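Local atomic coordinates of CymD (PDB entry 6Z34), a protein that forms an outer membrane channel of the FadL family for monoaromatic hydrocarbons, which it probably takes up by lateral diffusion through the barrel wall. Residues D51-E56 with Q425-I430; A100-G105 with I135-P140; G383-A388 with V395-A400; V338-A343 with G356-Q361. One frame throughout, in Å; residues are numbered along the deposited sequence.

Contact 1: residues D51-E56 with Q425-I430; sequences DIITAE and QIVTSI
Asp51 swings its carboxylate back beside its own backbone N (chi1 -74°), whereas Ser429 turns OG away from its N and beside its carbonyl carbon (chi1 -162°), and the two groups meet across the antiparallel seam that closes the FadL-type beta barrel, where the first long strand of the chain pairs with the last. Ser429 OG donates to Asp51 OD1 over 2.6 Å, approaching from the syn side but 32° out of the carboxylate plane. The other oxygen, OD2, is held by Gln14 NE2 of the N-terminal segment that plugs the barrel, so both oxygens are bonded, which should restrict the rotation of the carboxylate. Next to this pair on the same inward face, Ile53 and Val427 lie side by side, with Ile53 CG1 3.8 Å from Val427 CG2. Further along, Ile53 CG2 meets the aliphatic part of the extended Gln425 chain, 4.0 Å from its CG, and Phe4 covers Ile53 from inside. Ile52, Thr54, Ile426 and Thr428 occupy the opposite face. Four backbone bonds tie the strands, paired between Ile52 and Thr428 and between Thr54 and Ile426. Thr54 and Ile426 stand alongside each other, and Thr54 OG1 comes 3.9 Å from Ile426 CB.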
loop_
_atom_site.group_PDB
_atom_site.type_symbol
_atom_site.label_atom_id
_atom_site.label_comp_id
_atom_site.label_asym_id
_atom_site.label_seq_id
_atom_site.Cartn_x
_atom_site.Cartn_y
_atom_site.Cartn_z
ATOM N N ASP A 51 0.041 -11.966 0.996
ATOM C CA ASP A 51 -1.284 -11.601 0.526
ATOM C C ASP A 51 -1.419 -12.038 -0.925
ATOM O O ASP A 51 -0.485 -11.886 -1.720
ATOM C CB ASP A 51 -1.524 -10.092 0.636
ATOM C CG ASP A 51 -1.760 -9.628 2.071
ATOM O OD1 ASP A 51 -1.659 -10.457 3.007
ATOM O OD2 ASP A 51 -2.032 -8.424 2.262
ATOM N N ILE A 52 -2.579 -12.591 -1.253
ATOM C CA ILE A 52 -2.897 -13.075 -2.584
ATOM C C ILE A 52 -4.130 -12.307 -3.025
ATOM O O ILE A 52 -5.240 -12.560 -2.535
ATOM C CB ILE A 52 -3.147 -14.588 -2.601
ATOM C CG1 ILE A 52 -2.068 -15.302 -1.778
ATOM C CG2 ILE A 52 -3.182 -15.087 -4.013
ATOM C CD1 ILE A 52 -1.997 -16.766 -2.016
ATOM N N ILE A 53 -3.935 -11.353 -3.928
ATOM C CA ILE A 53 -4.981 -10.440 -4.351
ATOM C C ILE A 53 -5.394 -10.816 -5.764
ATOM O O ILE A 53 -4.580 -10.747 -6.691
ATOM C CB ILE A 53 -4.511 -8.981 -4.292
ATOM C CG1 ILE A 53 -4.125 -8.623 -2.861
ATOM C CG2 ILE A 53 -5.616 -8.039 -4.842
ATOM C CD1 ILE A 53 -2.716 -8.090 -2.715
ATOM N N THR A 54 -6.654 -11.210 -5.924
ATOM C CA THR A 54 -7.288 -11.366 -7.223
ATOM C C THR A 54 -8.392 -10.325 -7.360
ATOM O O THR A 54 -9.187 -10.123 -6.435
ATOM C CB THR A 54 -7.866 -12.770 -7.390
ATOM O OG1 THR A 54 -8.692 -13.079 -6.260
ATOM C CG2 THR A 54 -6.740 -13.791 -7.491
ATOM N N ALA A 55 -8.438 -9.664 -8.508
ATOM C CA ALA A 55 -9.406 -8.607 -8.737
ATOM C C ALA A 55 -10.218 -8.896 -9.991
ATOM O O ALA A 55 -9.828 -9.704 -10.838
ATOM C CB ALA A 55 -8.722 -7.247 -8.856
ATOM N N GLU A 56 -11.365 -8.225 -10.089
ATOM C CA GLU A 56 -12.282 -8.376 -11.210
ATOM C C GLU A 56 -12.970 -7.040 -11.426
ATOM O O GLU A 56 -13.281 -6.333 -10.466
ATOM C CB GLU A 56 -13.328 -9.472 -10.956
ATOM C CG GLU A 56 -14.679 -9.223 -11.629
ATOM C CD GLU A 56 -15.821 -9.974 -10.970
ATOM O OE1 GLU A 56 -15.567 -11.019 -10.328
ATOM O OE2 GLU A 56 -16.976 -9.516 -11.095
ATOM N N GLN A 425 -12.989 -7.473 -5.453
ATOM C CA GLN A 425 -11.617 -7.803 -5.103
ATOM C C GLN A 425 -11.588 -8.713 -3.884
ATOM O O GLN A 425 -12.251 -8.437 -2.878
ATOM C CB GLN A 425 -10.815 -6.530 -4.842
ATOM C CG GLN A 425 -9.396 -6.784 -4.434
ATOM C CD GLN A 425 -8.679 -5.513 -4.051
ATOM O OE1 GLN A 425 -8.576 -5.171 -2.864
ATOM N NE2 GLN A 425 -8.171 -4.798 -5.054
ATOM N N ILE A 426 -10.807 -9.789 -3.983
ATOM C CA ILE A 426 -10.670 -10.781 -2.925
ATOM C C ILE A 426 -9.207 -10.837 -2.516
ATOM O O ILE A 426 -8.328 -11.095 -3.350
ATOM C CB ILE A 426 -11.162 -12.164 -3.377
ATOM C CG1 ILE A 426 -12.668 -12.132 -3.633
ATOM C CG2 ILE A 426 -10.803 -13.214 -2.347
ATOM C CD1 ILE A 426 -13.268 -13.482 -3.938
ATOM N N VAL A 427 -8.948 -10.608 -1.235
ATOM C CA VAL A 427 -7.603 -10.614 -0.681
ATOM C C VAL A 427 -7.531 -11.782 0.293
ATOM O O VAL A 427 -8.206 -11.779 1.335
ATOM C CB VAL A 427 -7.267 -9.295 0.025
ATOM C CG1 VAL A 427 -5.862 -9.348 0.612
ATOM C CG2 VAL A 427 -7.404 -8.138 -0.933
ATOM N N THR A 428 -6.733 -12.784 -0.050
ATOM C CA THR A 428 -6.462 -13.910 0.820
ATOM C C THR A 428 -5.138 -13.664 1.526
ATOM O O THR A 428 -4.127 -13.375 0.875
ATOM C CB THR A 428 -6.396 -15.213 0.029
ATOM O OG1 THR A 428 -7.652 -15.446 -0.603
ATOM C CG2 THR A 428 -6.106 -16.374 0.959
ATOM N N SER A 429 -5.138 -13.795 2.848
ATOM C CA SER A 429 -3.972 -13.477 3.657
ATOM C C SER A 429 -3.661 -14.647 4.578
ATOM O O SER A 429 -4.542 -15.160 5.278
ATOM C CB SER A 429 -4.202 -12.204 4.470
ATOM O OG SER A 429 -2.986 -11.652 4.933
ATOM N N ILE A 430 -2.405 -15.059 4.582
ATOM C CA ILE A 430 -1.988 -16.235 5.319
ATOM C C ILE A 430 -0.608 -15.950 5.897
ATOM O O ILE A 430 0.237 -15.340 5.237
ATOM C CB ILE A 430 -2.019 -17.472 4.398
ATOM C CG1 ILE A 430 -1.565 -18.736 5.140
ATOM C CG2 ILE A 430 -1.208 -17.222 3.155
ATOM C CD1 ILE A 430 -2.658 -19.359 6.003
#

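Contact 2: residues A100-G105 with I135-P140; sequences AFASDG and IVLRIP
The carbonyl oxygen of Phe101 has two partners on the strand 135-140: Arg138 N donates to it over 2.7 Å in an almost straight bond, and Leu137 CA makes a CH...O contact at 3.4 Å. The methyl Leu137 CD1 packs against the same oxygen in van der Waals contact, at 3.7 Å. Phe101 N returns a bond to Arg138 O, and the pair Ser103-Val136 is joined in both directions, giving an antiparallel ladder between neighbouring staves of the barrel wall. On the face that carries Phe101, Ser103, Val136 and Arg138, the side chains of Phe101 and Pro140 cross at about a right angle, with Phe101 CE1 3.8 Å from Pro140 CG. Arg138 O lies at the edge of the same aromatic ring. Ser103 OG, set between its backbone N and carbonyl carbon (chi1 75°), comes to 3.7 Å from Val136 CB. Beyond CG, the Arg138 chain bends away from the strand 100-105, and its NH2 forms a salt bridge with Asp158 and a hydrogen bond with Thr244. The other face is mostly aliphatic: Leu137 CD1 lies 4.0 Å from Ala102 CB and also reaches Ala100 CB, while Asp104 runs alongside Ile135 and directs OD2 into a salt bridge with Arg133. The buried guanidinium of Arg138 thus has both a charged partner, Asp158 on the strand 151-171, and a hydroxyl partner, Thr244, which would probably keep it protonated and in place inside the barrel.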
loop_
_atom_site.group_PDB
_atom_site.type_symbol
_atom_site.label_atom_id
_atom_site.label_comp_id
_atom_site.label_asym_id
_atom_site.label_seq_id
_atom_site.Cartn_x
_atom_site.Cartn_y
_atom_site.Cartn_z
ATOM N N ALA A 100 10.089 -6.841 5.944
ATOM C CA ALA A 100 9.945 -6.458 4.544
ATOM C C ALA A 100 8.503 -6.725 4.170
ATOM O O ALA A 100 8.058 -7.879 4.214
ATOM C CB ALA A 100 10.897 -7.225 3.637
ATOM N N PHE A 101 7.786 -5.653 3.827
ATOM C CA PHE A 101 6.361 -5.685 3.550
ATOM C C PHE A 101 6.150 -5.168 2.133
ATOM O O PHE A 101 6.507 -4.026 1.822
ATOM C CB PHE A 101 5.588 -4.833 4.559
ATOM C CG PHE A 101 5.653 -5.348 5.957
ATOM C CD1 PHE A 101 6.745 -5.073 6.765
ATOM C CD2 PHE A 101 4.624 -6.122 6.471
ATOM C CE1 PHE A 101 6.803 -5.566 8.069
ATOM C CE2 PHE A 101 4.683 -6.612 7.783
ATOM C CZ PHE A 101 5.777 -6.338 8.566
ATOM N N ALA A 102 5.569 -6.001 1.287
ATOM C CA ALA A 102 5.410 -5.711 -0.122
ATOM C C ALA A 102 3.940 -5.510 -0.431
ATOM O O ALA A 102 3.068 -6.124 0.193
ATOM C CB ALA A 102 5.982 -6.845 -0.984
ATOM N N SER A 103 3.675 -4.626 -1.386
ATOM C CA SER A 103 2.343 -4.471 -1.944
ATOM C C SER A 103 2.447 -4.431 -3.459
ATOM O O SER A 103 3.406 -3.884 -4.013
ATOM C CB SER A 103 1.635 -3.216 -1.404
ATOM O OG SER A 103 2.144 -2.031 -1.979
ATOM N N ASP A 104 1.448 -5.022 -4.112
ATOM C CA ASP A 104 1.396 -5.226 -5.550
ATOM C C ASP A 104 -0.035 -4.990 -6.004
ATOM O O ASP A 104 -0.981 -5.399 -5.323
ATOM C CB ASP A 104 1.832 -6.657 -5.910
ATOM C CG ASP A 104 2.454 -6.769 -7.292
ATOM O OD1 ASP A 104 2.386 -5.799 -8.076
ATOM O OD2 ASP A 104 3.004 -7.856 -7.598
ATOM N N GLY A 105 -0.193 -4.339 -7.152
ATOM C CA GLY A 105 -1.511 -4.110 -7.715
ATOM C C GLY A 105 -1.411 -3.182 -8.901
ATOM O O GLY A 105 -0.364 -2.584 -9.168
ATOM N N ILE A 135 4.501 -1.285 -7.344
ATOM C CA ILE A 135 5.116 -2.171 -6.373
ATOM C C ILE A 135 5.753 -1.294 -5.312
ATOM O O ILE A 135 6.568 -0.422 -5.642
ATOM C CB ILE A 135 6.170 -3.079 -7.035
ATOM C CG1 ILE A 135 5.522 -3.956 -8.106
ATOM C CG2 ILE A 135 6.890 -3.925 -5.981
ATOM C CD1 ILE A 135 6.515 -4.576 -9.054
ATOM N N VAL A 136 5.387 -1.519 -4.046
ATOM C CA VAL A 136 6.021 -0.833 -2.923
ATOM C C VAL A 136 6.518 -1.879 -1.932
ATOM O O VAL A 136 5.732 -2.681 -1.408
ATOM C CB VAL A 136 5.073 0.164 -2.235
ATOM C CG1 VAL A 136 5.774 0.848 -1.037
ATOM C CG2 VAL A 136 4.557 1.203 -3.250
ATOM N N LEU A 137 7.822 -1.890 -1.701
ATOM C CA LEU A 137 8.443 -2.725 -0.690
ATOM C C LEU A 137 8.879 -1.811 0.446
ATOM O O LEU A 137 9.722 -0.929 0.242
ATOM C CB LEU A 137 9.640 -3.482 -1.263
ATOM C CG LEU A 137 10.373 -4.319 -0.209
ATOM C CD1 LEU A 137 9.520 -5.506 0.233
ATOM C CD2 LEU A 137 11.718 -4.771 -0.737
ATOM N N ARG A 138 8.314 -2.016 1.634
ATOM C CA ARG A 138 8.646 -1.203 2.799
ATOM C C ARG A 138 9.451 -2.040 3.785
ATOM O O ARG A 138 9.077 -3.174 4.123
ATOM C CB ARG A 138 7.377 -0.614 3.434
ATOM C CG ARG A 138 6.436 -0.034 2.374
ATOM C CD ARG A 138 5.244 0.769 2.948
ATOM N NE ARG A 138 5.719 1.948 3.648
ATOM C CZ ARG A 138 5.402 3.202 3.353
ATOM N NH1 ARG A 138 4.555 3.477 2.351
ATOM N NH2 ARG A 138 5.942 4.185 4.085
ATOM N N ILE A 139 10.594 -1.505 4.191
ATOM C CA ILE A 139 11.502 -2.228 5.067
ATOM C C ILE A 139 11.600 -1.437 6.361
ATOM O O ILE A 139 12.440 -0.533 6.459
ATOM C CB ILE A 139 12.887 -2.420 4.425
ATOM C CG1 ILE A 139 12.756 -3.124 3.071
ATOM C CG2 ILE A 139 13.818 -3.187 5.384
ATOM C CD1 ILE A 139 14.086 -3.235 2.305
ATOM N N PRO A 140 10.764 -1.733 7.358
ATOM C CA PRO A 140 10.772 -0.953 8.600
ATOM C C PRO A 140 11.912 -1.326 9.519
ATOM O O PRO A 140 12.348 -2.478 9.577
ATOM C CB PRO A 140 9.433 -1.315 9.251
ATOM C CG PRO A 140 9.197 -2.720 8.780
ATOM C CD PRO A 140 9.676 -2.729 7.342
#

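Contact 3: residues G383-A388 with V395-A400; sequences GGFSYA and VDFSLA
Gly383 exchanges two backbone hydrogen bonds with Leu399, and Ser398 CA adds a CH...O contact to its carbonyl oxygen. At Gly384 the strands run close: with no side chain in the way, Gly384 CA comes to 3.0 Å from Phe397 O. Phe385 follows, bonded to Phe397 in both directions. Its CG lies between the backbone N and the carbonyl carbon (chi1 79°), and the ring leans toward the partner strand and lies over Phe397 CB, which sits 4.0 Å from the centroid of the Phe385 ring in a CH-pi contact. The two rings meet obliquely, their planes at 35°, with Phe385 CE2 3.6 Å from Phe397 CD2. Ser386 faces the interior beside Asp396, and its OG is hydrogen-bonded to Arg354 NH1 of the preceding strand; Ser386 CA also lies 3.1 Å from Val395 O. Tyr387 forms a further reciprocal pair with Val395, its own ring turned away toward Trp351 and Phe389, both met edge-to-face. Aromatic residues outside, small and polar ones inside, and a short turn between strands 378-388 and 393-404 make this a beta hairpin typical of an outer membrane barrel.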
loop_
_atom_site.group_PDB
_atom_site.type_symbol
_atom_site.label_atom_id
_atom_site.label_comp_id
_atom_site.label_asym_id
_atom_site.label_seq_id
_atom_site.Cartn_x
_atom_site.Cartn_y
_atom_site.Cartn_z
ATOM N N GLY A 383 -13.245 -12.076 7.119
ATOM C CA GLY A 383 -13.246 -13.108 8.135
ATOM C C GLY A 383 -11.881 -13.762 8.188
ATOM O O GLY A 383 -11.048 -13.587 7.293
ATOM N N GLY A 384 -11.659 -14.528 9.246
ATOM C CA GLY A 384 -10.386 -15.212 9.397
ATOM C C GLY A 384 -10.364 -16.084 10.637
ATOM O O GLY A 384 -11.312 -16.117 11.437
ATOM N N PHE A 385 -9.248 -16.793 10.781
ATOM C CA PHE A 385 -9.061 -17.744 11.857
ATOM C C PHE A 385 -7.574 -17.884 12.127
ATOM O O PHE A 385 -6.730 -17.561 11.285
ATOM C CB PHE A 385 -9.675 -19.116 11.538
ATOM C CG PHE A 385 -8.832 -19.965 10.620
ATOM C CD1 PHE A 385 -7.782 -20.729 11.119
ATOM C CD2 PHE A 385 -9.107 -20.015 9.263
ATOM C CE1 PHE A 385 -7.003 -21.497 10.279
ATOM C CE2 PHE A 385 -8.339 -20.792 8.413
ATOM C CZ PHE A 385 -7.284 -21.531 8.921
ATOM N N SER A 386 -7.270 -18.386 13.323
ATOM C CA SER A 386 -5.922 -18.759 13.701
ATOM C C SER A 386 -5.944 -20.159 14.298
ATOM O O SER A 386 -6.914 -20.566 14.945
ATOM C CB SER A 386 -5.321 -17.767 14.697
ATOM O OG SER A 386 -4.854 -16.615 14.033
ATOM N N TYR A 387 -4.872 -20.898 14.047
ATOM C CA TYR A 387 -4.651 -22.188 14.670
ATOM C C TYR A 387 -3.259 -22.188 15.274
ATOM O O TYR A 387 -2.303 -21.731 14.638
ATOM C CB TYR A 387 -4.794 -23.338 13.678
ATOM C CG TYR A 387 -4.825 -24.678 14.368
ATOM C CD1 TYR A 387 -5.996 -25.162 14.922
ATOM C CD2 TYR A 387 -3.671 -25.442 14.503
ATOM C CE1 TYR A 387 -6.030 -26.395 15.574
ATOM C CE2 TYR A 387 -3.692 -26.669 15.149
ATOM C CZ TYR A 387 -4.871 -27.141 15.683
ATOM O OH TYR A 387 -4.902 -28.363 16.329
ATOM N N ALA A 388 -3.155 -22.676 16.506
ATOM C CA ALA A 388 -1.874 -22.818 17.182
ATOM C C ALA A 388 -1.532 -24.303 17.195
ATOM O O ALA A 388 -2.223 -25.097 17.833
ATOM C CB ALA A 388 -1.931 -22.235 18.589
ATOM N N VAL A 395 -0.627 -20.391 12.905
ATOM C CA VAL A 395 -1.036 -20.061 11.546
ATOM C C VAL A 395 -2.227 -19.123 11.621
ATOM O O VAL A 395 -3.145 -19.335 12.421
ATOM C CB VAL A 395 -1.381 -21.319 10.730
ATOM C CG1 VAL A 395 -1.914 -20.926 9.378
ATOM C CG2 VAL A 395 -0.148 -22.157 10.572
ATOM N N ASP A 396 -2.192 -18.068 10.804
ATOM C CA ASP A 396 -3.266 -17.092 10.708
ATOM C C ASP A 396 -3.718 -17.025 9.264
ATOM O O ASP A 396 -2.895 -17.143 8.353
ATOM C CB ASP A 396 -2.824 -15.711 11.174
ATOM C CG ASP A 396 -2.153 -15.740 12.530
ATOM O OD1 ASP A 396 -2.865 -15.819 13.548
ATOM O OD2 ASP A 396 -0.911 -15.656 12.581
ATOM N N PHE A 397 -5.020 -16.826 9.058
ATOM C CA PHE A 397 -5.588 -16.839 7.721
ATOM C C PHE A 397 -6.737 -15.851 7.631
ATOM O O PHE A 397 -7.532 -15.719 8.560
ATOM C CB PHE A 397 -6.091 -18.224 7.321
ATOM C CG PHE A 397 -6.848 -18.232 6.023
ATOM C CD1 PHE A 397 -6.174 -18.324 4.821
ATOM C CD2 PHE A 397 -8.232 -18.146 6.006
ATOM C CE1 PHE A 397 -6.865 -18.335 3.623
ATOM C CE2 PHE A 397 -8.928 -18.149 4.807
ATOM C CZ PHE A 397 -8.243 -18.246 3.617
ATOM N N SER A 398 -6.859 -15.221 6.465
ATOM C CA SER A 398 -7.748 -14.082 6.285
ATOM C C SER A 398 -8.325 -14.088 4.875
ATOM O O SER A 398 -7.616 -14.371 3.906
ATOM C CB SER A 398 -6.985 -12.783 6.526
ATOM O OG SER A 398 -7.844 -11.743 6.902
ATOM N N LEU A 399 -9.606 -13.749 4.771
ATOM C CA LEU A 399 -10.280 -13.553 3.497
ATOM C C LEU A 399 -11.092 -12.264 3.554
ATOM O O LEU A 399 -11.866 -12.059 4.495
ATOM C CB LEU A 399 -11.182 -14.738 3.172
ATOM C CG LEU A 399 -11.634 -14.804 1.720
ATOM C CD1 LEU A 399 -10.495 -15.278 0.834
ATOM C CD2 LEU A 399 -12.836 -15.721 1.599
ATOM N N ALA A 400 -10.924 -11.403 2.550
ATOM C CA ALA A 400 -11.634 -10.129 2.512
ATOM C C ALA A 400 -12.207 -9.891 1.122
ATOM O O ALA A 400 -11.485 -9.989 0.125
ATOM C CB ALA A 400 -10.712 -8.969 2.904
#

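Contact 4: residues V338-A343 with G356-Q361; sequences VYSLGA and GVHYAQ
The strands 338-343 and 356-361 run antiparallel almost exactly, at 177° with axes 4.5 Å apart, and are stitched by reciprocal backbone bonds between Tyr339 and Tyr359 and between Leu341 and Val357. On the inward face, His358 directs its imidazole at Val338, the ring being carried away from its backbone N and beside the carbonyl carbon (chi1 177°). Val338 CG1 comes to 3.1 Å from His358 NE2 and 3.5 Å from His358 CD2, an oblique and tight approach of a methyl to the ring. Ser340 OG stands at the edge of the imidazole, near its plane, 3.8 Å from His358 CD2. That hydroxyl is hydrogen-bonded to Gly17 O, so the wall is tied here to the N-terminal plug, whose Leu6 and Ile19 also touch Ser340. The second branch of Val338, CG2, packs against Ala360 CB. At the other end of this face Gly342 and Gly356 bring their CA atoms to 3.8 Å, a closeness that their lack of side chains permits, and Gly356 CA approaches Leu341 O to 3.1 Å. The outer face carries Tyr339 and Tyr359 side by side, pointing the same way: Tyr359 CD1 meets the edge of the Tyr339 ring, 3.8 Å from its CD2. Leu341 and Val357 continue this face on the surface, where they may meet lipid. Tyrosines and aliphatic groups outside, with the plug touching the inside, mark a beta hairpin of the plugged barrel found in the FadL family.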
loop_
_atom_site.group_PDB
_atom_site.type_symbol
_atom_site.label_atom_id
_atom_site.label_comp_id
_atom_site.label_asym_id
_atom_site.label_seq_id
_atom_site.Cartn_x
_atom_site.Cartn_y
_atom_site.Cartn_z
ATOM N N VAL A 338 -11.424 6.252 6.591
ATOM C CA VAL A 338 -11.651 4.820 6.660
ATOM C C VAL A 338 -12.121 4.484 8.060
ATOM O O VAL A 338 -11.586 4.999 9.050
ATOM C CB VAL A 338 -10.389 4.013 6.293
ATOM C CG1 VAL A 338 -10.699 2.531 6.345
ATOM C CG2 VAL A 338 -9.893 4.407 4.906
ATOM N N TYR A 339 -13.130 3.630 8.133
ATOM C CA TYR A 339 -13.636 3.106 9.388
ATOM C C TYR A 339 -13.477 1.601 9.357
ATOM O O TYR A 339 -13.907 0.960 8.391
ATOM C CB TYR A 339 -15.101 3.474 9.596
ATOM C CG TYR A 339 -15.390 4.947 9.509
ATOM C CD1 TYR A 339 -15.295 5.762 10.633
ATOM C CD2 TYR A 339 -15.790 5.524 8.307
ATOM C CE1 TYR A 339 -15.582 7.118 10.559
ATOM C CE2 TYR A 339 -16.080 6.876 8.221
ATOM C CZ TYR A 339 -15.970 7.666 9.349
ATOM O OH TYR A 339 -16.247 9.006 9.263
ATOM N N SER A 340 -12.878 1.046 10.415
ATOM C CA SER A 340 -12.618 -0.387 10.547
ATOM C C SER A 340 -13.247 -0.925 11.831
ATOM O O SER A 340 -13.029 -0.373 12.915
ATOM C CB SER A 340 -11.106 -0.683 10.564
ATOM O OG SER A 340 -10.475 -0.354 9.339
ATOM N N LEU A 341 -13.962 -2.042 11.713
ATOM C CA LEU A 341 -14.663 -2.662 12.829
ATOM C C LEU A 341 -14.522 -4.171 12.715
ATOM O O LEU A 341 -14.932 -4.745 11.701
ATOM C CB LEU A 341 -16.151 -2.268 12.823
ATOM C CG LEU A 341 -17.121 -2.928 13.813
ATOM C CD1 LEU A 341 -16.686 -2.738 15.282
ATOM C CD2 LEU A 341 -18.560 -2.401 13.598
ATOM N N GLY A 342 -13.964 -4.814 13.753
ATOM C CA GLY A 342 -13.871 -6.263 13.785
ATOM C C GLY A 342 -13.970 -6.848 15.183
ATOM O O GLY A 342 -13.939 -6.128 16.184
ATOM N N ALA A 343 -14.072 -8.182 15.238
ATOM C CA ALA A 343 -14.188 -8.928 16.489
ATOM C C ALA A 343 -13.401 -10.231 16.407
ATOM O O ALA A 343 -13.158 -10.764 15.323
ATOM C CB ALA A 343 -15.646 -9.242 16.835
ATOM N N GLY A 356 -14.852 -8.898 10.301
ATOM C CA GLY A 356 -14.694 -7.456 10.261
ATOM C C GLY A 356 -15.432 -6.804 9.115
ATOM O O GLY A 356 -15.819 -7.458 8.140
ATOM N N VAL A 357 -15.612 -5.489 9.246
ATOM C CA VAL A 357 -16.217 -4.656 8.222
ATOM C C VAL A 357 -15.312 -3.459 7.987
ATOM O O VAL A 357 -14.775 -2.872 8.933
ATOM C CB VAL A 357 -17.631 -4.188 8.621
ATOM C CG1 VAL A 357 -18.217 -3.304 7.545
ATOM C CG2 VAL A 357 -18.531 -5.373 8.852
ATOM N N HIS A 358 -15.174 -3.075 6.726
ATOM C CA HIS A 358 -14.296 -1.994 6.321
ATOM C C HIS A 358 -15.076 -1.036 5.424
ATOM O O HIS A 358 -15.808 -1.482 4.533
ATOM C CB HIS A 358 -13.086 -2.595 5.615
ATOM C CG HIS A 358 -12.134 -1.589 5.074
ATOM N ND1 HIS A 358 -12.166 -1.165 3.765
ATOM C CD2 HIS A 358 -11.119 -0.922 5.666
ATOM C CE1 HIS A 358 -11.208 -0.278 3.572
ATOM N NE2 HIS A 358 -10.553 -0.119 4.707
ATOM N N TYR A 359 -14.943 0.270 5.668
ATOM C CA TYR A 359 -15.681 1.285 4.910
ATOM C C TYR A 359 -14.769 2.480 4.665
ATOM O O TYR A 359 -14.359 3.166 5.611
ATOM C CB TYR A 359 -16.950 1.720 5.642
ATOM C CG TYR A 359 -17.743 2.831 4.963
ATOM C CD1 TYR A 359 -17.395 4.175 5.128
ATOM C CD2 TYR A 359 -18.850 2.540 4.180
ATOM C CE1 TYR A 359 -18.121 5.182 4.529
ATOM C CE2 TYR A 359 -19.577 3.547 3.572
ATOM C CZ TYR A 359 -19.206 4.859 3.748
ATOM O OH TYR A 359 -19.933 5.848 3.133
ATOM N N ALA A 360 -14.478 2.743 3.395
ATOM C CA ALA A 360 -13.619 3.841 2.977
ATOM C C ALA A 360 -14.412 4.801 2.097
ATOM O O ALA A 360 -15.194 4.377 1.240
ATOM C CB ALA A 360 -12.399 3.321 2.228
ATOM N N GLN A 361 -14.217 6.095 2.316
ATOM C CA GLN A 361 -14.989 7.109 1.614
ATOM C C GLN A 361 -14.212 8.415 1.630
ATOM O O GLN A 361 -13.470 8.696 2.575
ATOM C CB GLN A 361 -16.365 7.294 2.262
ATOM C CG GLN A 361 -17.167 8.462 1.743
ATOM C CD GLN A 361 -17.567 8.273 0.301
ATOM O OE1 GLN A 361 -16.785 8.529 -0.618
ATOM N NE2 GLN A 361 -18.790 7.807 0.093
#

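Overall arrangement
All four contacts join neighbouring antiparallel strands of the barrel wall. Contact 1 pairs strand 43-58 with strand 422-437 and so encloses the others along the chain: contact 2 comes first, then the hairpins of contact 4 and contact 3. Contacts 1 and 3 lie on adjacent strands, their centres about 14 Å apart, and are joined by probable backbone hydrogen bonds from Ser429 N to Ser398 O and from Val427 N to Ala400 O. Contact 4 reaches strand 351-362, the next neighbour of 378-388, about 17 Å from contact 3 between centres. Contact 2, about 15 Å from contact 1 between centres, meets it where Ile53 packs against Asp104. Together they sample an arc of the wall on both sides of the closing seam, with strand 80-91 between contacts 1 and 2.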